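Deoxyhypusine synthase, putative (Entamoeba histolytica, PDB 7L9R) probably acts as an NAD-dependent deoxyhypusine synthase, a transferase that, as in its family, makes deoxyhypusine on a lysine of translation factor eIF5A. Local coordinates at residues L65-Q68 with E72-K75; R103-Y108 with L332-I337; T229-L234 with V240-D245. One frame throughout, in Å; residues are numbered along the deposited sequence.

Contact 1: residues L65-Q68 with E72-K75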
# COMPACT_ATOMS: atom_id res chain seq x y z
N LEU B 65 13.82 4.55 29.05
CA LEU B 65 14.67 3.82 29.98
C LEU B 65 15.25 4.71 31.08
O LEU B 65 15.42 4.26 32.21
CB LEU B 65 15.80 3.13 29.21
CG LEU B 65 15.36 2.11 28.16
CD1 LEU B 65 16.50 1.71 27.25
CD2 LEU B 65 14.76 0.88 28.83
N THR B 66 15.53 5.98 30.77
CA THR B 66 16.20 6.88 31.70
C THR B 66 15.26 7.82 32.44
O THR B 66 15.72 8.61 33.26
CB THR B 66 17.26 7.72 30.98
OG1 THR B 66 16.62 8.58 30.02
CG2 THR B 66 18.25 6.83 30.26
N TRP B 67 13.96 7.78 32.15
CA TRP B 67 13.04 8.75 32.75
C TRP B 67 13.04 8.64 34.27
O TRP B 67 13.01 7.55 34.83
CB TRP B 67 11.62 8.55 32.22
CG TRP B 67 10.65 9.55 32.79
CD1 TRP B 67 10.31 10.76 32.25
CD2 TRP B 67 9.92 9.45 34.02
NE1 TRP B 67 9.41 11.40 33.06
CE2 TRP B 67 9.15 10.62 34.15
CE3 TRP B 67 9.84 8.47 35.02
CZ2 TRP B 67 8.31 10.85 35.24
CZ3 TRP B 67 9.00 8.70 36.10
CH2 TRP B 67 8.25 9.88 36.21
N GLN B 68 13.03 9.80 34.93
CA GLN B 68 12.96 9.91 36.38
C GLN B 68 11.98 11.01 36.73
O GLN B 68 11.81 11.97 35.96
CB GLN B 68 14.33 10.25 37.00
CG GLN B 68 15.40 9.19 36.84
CD GLN B 68 16.70 9.60 37.54
OE1 GLN B 68 16.67 10.29 38.56
NE2 GLN B 68 17.83 9.17 36.99
N GLU B 72 9.51 18.45 41.30
CA GLU B 72 8.11 18.85 41.49
C GLU B 72 7.19 17.63 41.45
O GLU B 72 6.19 17.59 42.17
CB GLU B 72 7.71 19.86 40.42
N GLU B 73 7.52 16.64 40.61
CA GLU B 73 6.70 15.44 40.53
C GLU B 73 6.85 14.58 41.78
O GLU B 73 5.88 13.97 42.25
CB GLU B 73 7.06 14.63 39.29
CG GLU B 73 6.46 15.16 38.00
CD GLU B 73 6.97 14.41 36.79
OE1 GLU B 73 8.21 14.29 36.64
OE2 GLU B 73 6.14 13.91 35.99
N LYS B 74 8.07 14.51 42.33
CA LYS B 74 8.27 13.71 43.54
C LYS B 74 7.43 14.24 44.69
O LYS B 74 6.97 13.45 45.53
CB LYS B 74 9.75 13.70 43.93
CG LYS B 74 10.69 13.07 42.93
CD LYS B 74 12.14 13.29 43.36
CE LYS B 74 13.12 12.71 42.36
NZ LYS B 74 14.53 13.01 42.74
N LYS B 75 7.20 15.55 44.73
CA LYS B 75 6.39 16.13 45.80
C LYS B 75 4.93 15.68 45.69
O LYS B 75 4.24 15.60 46.71
CB LYS B 75 6.48 17.65 45.76
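E73 meets W67 across the short link between two helices, and the pair illustrates how a carboxylate can serve a helix start and an aromatic edge at once. Followed outward from CB, the glutamate begins with its CB directed at residues 65-68; CG then lies anti to the carbonyl carbon (chi1 -79°), and the chain runs extended to CD. CD stands 4.1 Å from CZ2 of W67, on the benzo part of the indole. Beyond it the two oxygens reach the same ring atom in different ways. OE2 lies 3.8 Å from W67 CZ2, at the edge of the indole and in its plane, where ring hydrogens would be expected to carry some positive charge. OE1 of E73 comes obliquely to the ring, 3.7 Å from CZ2 of W67, and has its hydrogen bond elsewhere, to the backbone N of S70. Carboxylate and ring planes stand 83° apart, nearly perpendicular, which rules out stacking between them. W67 itself extends with CG anti to its backbone N (chi1 -179°), carrying the benzo ring toward the glutamate, while its side chain also rests on V261. Q68 contributes mainly its carbonyl, with O 4.3 Å from E73 OE1. The contact buries just 94 Å² and lies near the surface. Nearby, K74 NZ forms a salt bridge with E71 OE2, a second tie within the new helix. W67 is where helix 51-66 gives way to non-helical backbone, and helix 71-76 starts three residues after Q68. A short non-helical link carries the chain onward, and E73, at N3, accepts the N-H of S70 at the N-cap, the bond expected of the glutamate in a capping box at the start of helix 71-76.

Contact 2: residues R103-Y108 with L332-I337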
# COMPACT_ATOMS: atom_id res chain seq x y z
N ARG B 103 12.63 -12.99 17.41
CA ARG B 103 12.27 -13.79 18.57
C ARG B 103 13.38 -13.80 19.61
O ARG B 103 13.12 -13.69 20.82
CB ARG B 103 11.95 -15.21 18.12
CG ARG B 103 11.54 -16.15 19.23
CD ARG B 103 12.68 -17.05 19.61
NE ARG B 103 12.23 -18.16 20.43
CZ ARG B 103 12.94 -19.25 20.65
NH1 ARG B 103 14.15 -19.40 20.13
NH2 ARG B 103 12.43 -20.22 21.41
N ASP B 104 14.62 -13.90 19.17
CA ASP B 104 15.73 -13.97 20.11
C ASP B 104 16.11 -12.60 20.64
O ASP B 104 16.56 -12.48 21.79
CB ASP B 104 16.89 -14.69 19.43
CG ASP B 104 16.44 -16.01 18.83
OD1 ASP B 104 16.01 -16.90 19.60
OD2 ASP B 104 16.47 -16.16 17.59
N THR B 105 15.88 -11.55 19.85
CA THR B 105 15.95 -10.19 20.39
C THR B 105 14.92 -10.00 21.50
O THR B 105 15.25 -9.48 22.58
CB THR B 105 15.74 -9.17 19.26
OG1 THR B 105 16.71 -9.40 18.23
CG2 THR B 105 15.89 -7.75 19.78
N PHE B 106 13.67 -10.45 21.27
CA PHE B 106 12.63 -10.33 22.29
C PHE B 106 12.99 -11.12 23.54
O PHE B 106 12.76 -10.65 24.67
CB PHE B 106 11.27 -10.80 21.74
CG PHE B 106 10.79 -10.02 20.54
CD1 PHE B 106 11.18 -8.71 20.31
CD2 PHE B 106 9.94 -10.62 19.61
CE1 PHE B 106 10.74 -8.00 19.19
CE2 PHE B 106 9.49 -9.93 18.47
CZ PHE B 106 9.89 -8.61 18.26
N ARG B 107 13.54 -12.32 23.37
CA ARG B 107 13.98 -13.10 24.52
C ARG B 107 14.98 -12.31 25.35
O ARG B 107 14.87 -12.23 26.58
CB ARG B 107 14.58 -14.43 24.05
CG ARG B 107 15.02 -15.39 25.18
CD ARG B 107 16.46 -15.15 25.62
NE ARG B 107 17.37 -15.05 24.49
CZ ARG B 107 18.60 -14.53 24.55
NH1 ARG B 107 19.08 -14.04 25.68
NH2 ARG B 107 19.34 -14.49 23.45
N TYR B 108 15.98 -11.71 24.69
CA TYR B 108 16.96 -10.89 25.38
C TYR B 108 16.30 -9.75 26.16
O TYR B 108 16.62 -9.51 27.33
CB TYR B 108 17.98 -10.35 24.37
CG TYR B 108 18.91 -9.28 24.90
CD1 TYR B 108 20.09 -9.61 25.55
CD2 TYR B 108 18.61 -7.93 24.72
CE1 TYR B 108 20.95 -8.62 26.03
CE2 TYR B 108 19.44 -6.95 25.19
CZ TYR B 108 20.61 -7.29 25.85
OH TYR B 108 21.44 -6.30 26.31
N LEU B 332 14.81 -5.80 10.37
CA LEU B 332 16.04 -5.19 9.90
C LEU B 332 16.47 -4.01 10.76
O LEU B 332 17.64 -3.92 11.16
CB LEU B 332 15.88 -4.73 8.44
N VAL B 333 15.55 -3.11 11.08
CA VAL B 333 15.91 -1.89 11.80
C VAL B 333 15.85 -2.06 13.32
O VAL B 333 16.62 -1.42 14.04
CB VAL B 333 15.04 -0.71 11.37
CG1 VAL B 333 15.23 -0.43 9.89
CG2 VAL B 333 13.58 -0.97 11.70
N PHE B 334 14.95 -2.91 13.83
CA PHE B 334 14.83 -3.00 15.28
C PHE B 334 16.09 -3.53 15.96
O PHE B 334 16.45 -2.98 17.02
CB PHE B 334 13.60 -3.83 15.69
CG PHE B 334 13.27 -3.74 17.16
CD1 PHE B 334 12.98 -2.51 17.74
CD2 PHE B 334 13.28 -4.87 17.96
CE1 PHE B 334 12.70 -2.41 19.10
CE2 PHE B 334 13.00 -4.78 19.31
CZ PHE B 334 12.71 -3.55 19.89
N PRO B 335 16.78 -4.57 15.46
CA PRO B 335 18.04 -4.95 16.11
C PRO B 335 19.05 -3.82 16.12
O PRO B 335 19.78 -3.64 17.10
CB PRO B 335 18.53 -6.14 15.27
CG PRO B 335 17.28 -6.71 14.67
CD PRO B 335 16.44 -5.49 14.36
N LEU B 336 19.07 -3.01 15.05
CA LEU B 336 19.93 -1.84 15.04
C LEU B 336 19.53 -0.85 16.13
O LEU B 336 20.38 -0.27 16.80
CB LEU B 336 19.88 -1.17 13.66
CG LEU B 336 20.16 -2.07 12.45
CD1 LEU B 336 20.26 -1.24 11.15
CD2 LEU B 336 21.40 -2.96 12.63
N ILE B 337 18.22 -0.65 16.31
CA ILE B 337 17.74 0.26 17.34
C ILE B 337 18.07 -0.28 18.73
O ILE B 337 18.48 0.47 19.62
CB ILE B 337 16.23 0.52 17.17
CG1 ILE B 337 15.98 1.39 15.93
CG2 ILE B 337 15.63 1.16 18.41
CD1 ILE B 337 14.51 1.53 15.55
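F334 places its CG anti to the backbone N (chi1 -169°) and F106 places its own anti to the carbonyl carbon (chi1 -60°), and from these two settings the rings reach each other across the helices. CE2 of F334 arrives at the edge of the F106 ring, near its plane, 3.9 Å from F106 CE1. The same CE2 of F334 is also touched by the methyl of T105, with CG2 4.2 Å away. On the other branch, T105 OG1 stands 4.5 Å from CG of P335, a loose approach. The helices run in nearly the same direction, 28° apart; with their short axes 10.9 Å from each other, the contact is carried by side chains, the phenylalanine rings and the T105 methyl meeting between the helices. This is the packing of neighbouring helices in a Rossmann-like fold: helix 102-111 belongs to the crossover between parallel strands 87-93 and 117-120, while helix 330-339 follows edge strand 322-327. F106 stacks on F93 of the sheet, and F334 also packs on L102 and L109 of helix 102-111. P335 supplies no N-H for the turn before it, and helix 330-339 is kinked there. Away from the aromatic contact, R103 NH1 bridges to D104 OD1 at 3.2 Å, with the carboxylate oxygen lying somewhat out of the guanidinium plane. D104 OD2 accepts the backbone N-H of G28 of the second subunit.

Contact 3: residues T229-L234 with V240-D245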
# COMPACT_ATOMS: atom_id res chain seq x y z
N THR B 229 -6.61 -24.44 17.41
CA THR B 229 -6.70 -25.67 16.64
C THR B 229 -6.57 -26.90 17.53
O THR B 229 -7.31 -27.87 17.38
CB THR B 229 -5.61 -25.70 15.56
OG1 THR B 229 -5.72 -24.53 14.74
CG2 THR B 229 -5.74 -26.95 14.69
N CYS B 230 -5.63 -26.87 18.49
CA CYS B 230 -5.46 -28.00 19.40
C CYS B 230 -6.67 -28.18 20.29
O CYS B 230 -7.03 -29.32 20.63
CB CYS B 230 -4.20 -27.81 20.24
SG CYS B 230 -2.69 -27.85 19.28
N ILE B 231 -7.32 -27.09 20.70
CA ILE B 231 -8.56 -27.21 21.44
C ILE B 231 -9.62 -27.91 20.60
O ILE B 231 -10.32 -28.81 21.07
CB ILE B 231 -9.04 -25.82 21.91
CG1 ILE B 231 -8.15 -25.29 23.03
CG2 ILE B 231 -10.51 -25.87 22.34
CD1 ILE B 231 -8.47 -23.86 23.41
N THR B 232 -9.72 -27.51 19.32
CA THR B 232 -10.73 -28.08 18.44
C THR B 232 -10.51 -29.57 18.24
O THR B 232 -11.46 -30.37 18.32
CB THR B 232 -10.70 -27.35 17.09
OG1 THR B 232 -11.08 -25.98 17.27
CG2 THR B 232 -11.65 -28.02 16.10
N GLU B 233 -9.26 -29.97 17.99
CA GLU B 233 -8.96 -31.38 17.77
C GLU B 233 -9.16 -32.21 19.03
O GLU B 233 -9.72 -33.31 18.98
CB GLU B 233 -7.54 -31.53 17.23
CG GLU B 233 -7.35 -30.90 15.87
CD GLU B 233 -5.92 -30.94 15.38
OE1 GLU B 233 -5.04 -31.39 16.15
OE2 GLU B 233 -5.68 -30.52 14.23
N LEU B 234 -8.72 -31.68 20.18
CA LEU B 234 -8.94 -32.39 21.44
C LEU B 234 -10.42 -32.59 21.72
O LEU B 234 -10.82 -33.63 22.25
CB LEU B 234 -8.29 -31.64 22.60
CG LEU B 234 -6.85 -31.98 22.91
CD1 LEU B 234 -6.33 -31.05 23.99
CD2 LEU B 234 -6.79 -33.42 23.36
N VAL B 240 -13.66 -30.79 25.54
CA VAL B 240 -12.70 -29.85 26.12
C VAL B 240 -13.46 -28.94 27.07
O VAL B 240 -14.39 -28.23 26.66
CB VAL B 240 -11.97 -29.05 25.04
CG1 VAL B 240 -11.35 -27.79 25.62
CG2 VAL B 240 -10.89 -29.90 24.39
N ARG B 241 -13.06 -28.94 28.34
CA ARG B 241 -13.70 -28.14 29.37
C ARG B 241 -12.94 -26.85 29.69
O ARG B 241 -13.40 -26.07 30.53
CB ARG B 241 -13.88 -28.99 30.63
CG ARG B 241 -14.75 -30.21 30.38
CD ARG B 241 -14.81 -31.12 31.58
NE ARG B 241 -13.72 -32.09 31.57
CZ ARG B 241 -12.60 -31.98 32.26
NH1 ARG B 241 -12.37 -30.92 33.03
NH2 ARG B 241 -11.69 -32.94 32.19
N LEU B 242 -11.79 -26.63 29.06
CA LEU B 242 -11.06 -25.39 29.24
C LEU B 242 -11.92 -24.21 28.79
O LEU B 242 -12.58 -24.26 27.75
CB LEU B 242 -9.75 -25.43 28.46
CG LEU B 242 -8.87 -24.17 28.49
CD1 LEU B 242 -8.33 -23.92 29.88
CD2 LEU B 242 -7.74 -24.31 27.48
N MET B 243 -11.89 -23.14 29.58
CA MET B 243 -12.57 -21.89 29.25
C MET B 243 -11.54 -20.77 29.26
O MET B 243 -10.59 -20.78 30.05
CB MET B 243 -13.70 -21.62 30.23
CG MET B 243 -14.75 -22.70 30.19
SD MET B 243 -16.11 -22.50 31.35
CE MET B 243 -15.24 -21.98 32.82
N VAL B 244 -11.73 -19.79 28.37
CA VAL B 244 -10.78 -18.69 28.22
C VAL B 244 -11.54 -17.38 28.38
O VAL B 244 -12.37 -17.04 27.53
CB VAL B 244 -10.03 -18.73 26.88
CG1 VAL B 244 -9.17 -17.49 26.72
CG2 VAL B 244 -9.16 -19.98 26.79
N ASP B 245 -11.26 -16.66 29.46
CA ASP B 245 -11.87 -15.36 29.71
C ASP B 245 -10.97 -14.24 29.22
O ASP B 245 -9.75 -14.28 29.40
CB ASP B 245 -12.15 -15.16 31.20
CG ASP B 245 -12.58 -13.73 31.51
OD1 ASP B 245 -13.47 -13.21 30.81
OD2 ASP B 245 -12.00 -13.13 32.44
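V240 packs against I231 and L234 where the loop between helices 226-237 and 247-258 folds back obliquely against the helix it has just left, an irregular segment of the deoxyhypusine synthase domain, mostly extended beyond R241. The tight part centres on the two methyls of the valine. CG1, anti to the backbone N (chi1 161°), lies 3.9 Å from CG2 of I231; CG2 fits closer to the helix backbone. Farther along, the contact thins: I231 CD1 and L242 CD2 meet at 4.2 Å, their side chains crossing at about a right angle, and V244, though directed toward the helix, comes no nearer to it than 5.2 Å and packs on P189 and L192 of helix 189-200. M243 points away from the helix, and R241, on the exposed side, lies against Q178 and T183. The third subunit meets the loop at both ends. At the far one D245 OD1 caps V247 N and also bonds V244 N of that subunit, whose D245 returns the same bond. At the tight end, N235 OD1 accepts the V240 N-H, R251 of the third subunit holds V240 O, and V240 CG2 sits 3.6 Å from L234 CB and 3.5 Å from the carbonyl O of I231.

Overall arrangement
Contacts 1 and 2 share a supporting element: helix 51-66, whose C-terminal end leads straight into contact 1, also receives I337 of contact 2 on V54, I58 and I61. Their centres are 28 Å apart and their nearest atoms about 8 Å. Contact 3 lies across the chain's centre from both, with centres 45 Å from contact 1 and 33 Å from contact 2. In sequence, both its segments fall within the chain between the two halves of contact 2. Contact 2 borders the second subunit and contact 3 the third, whereas contact 1 touches no other chain. In this family the active sites generally lie between subunits, but no bound ligand or known site residue places any of these contacts in the active site.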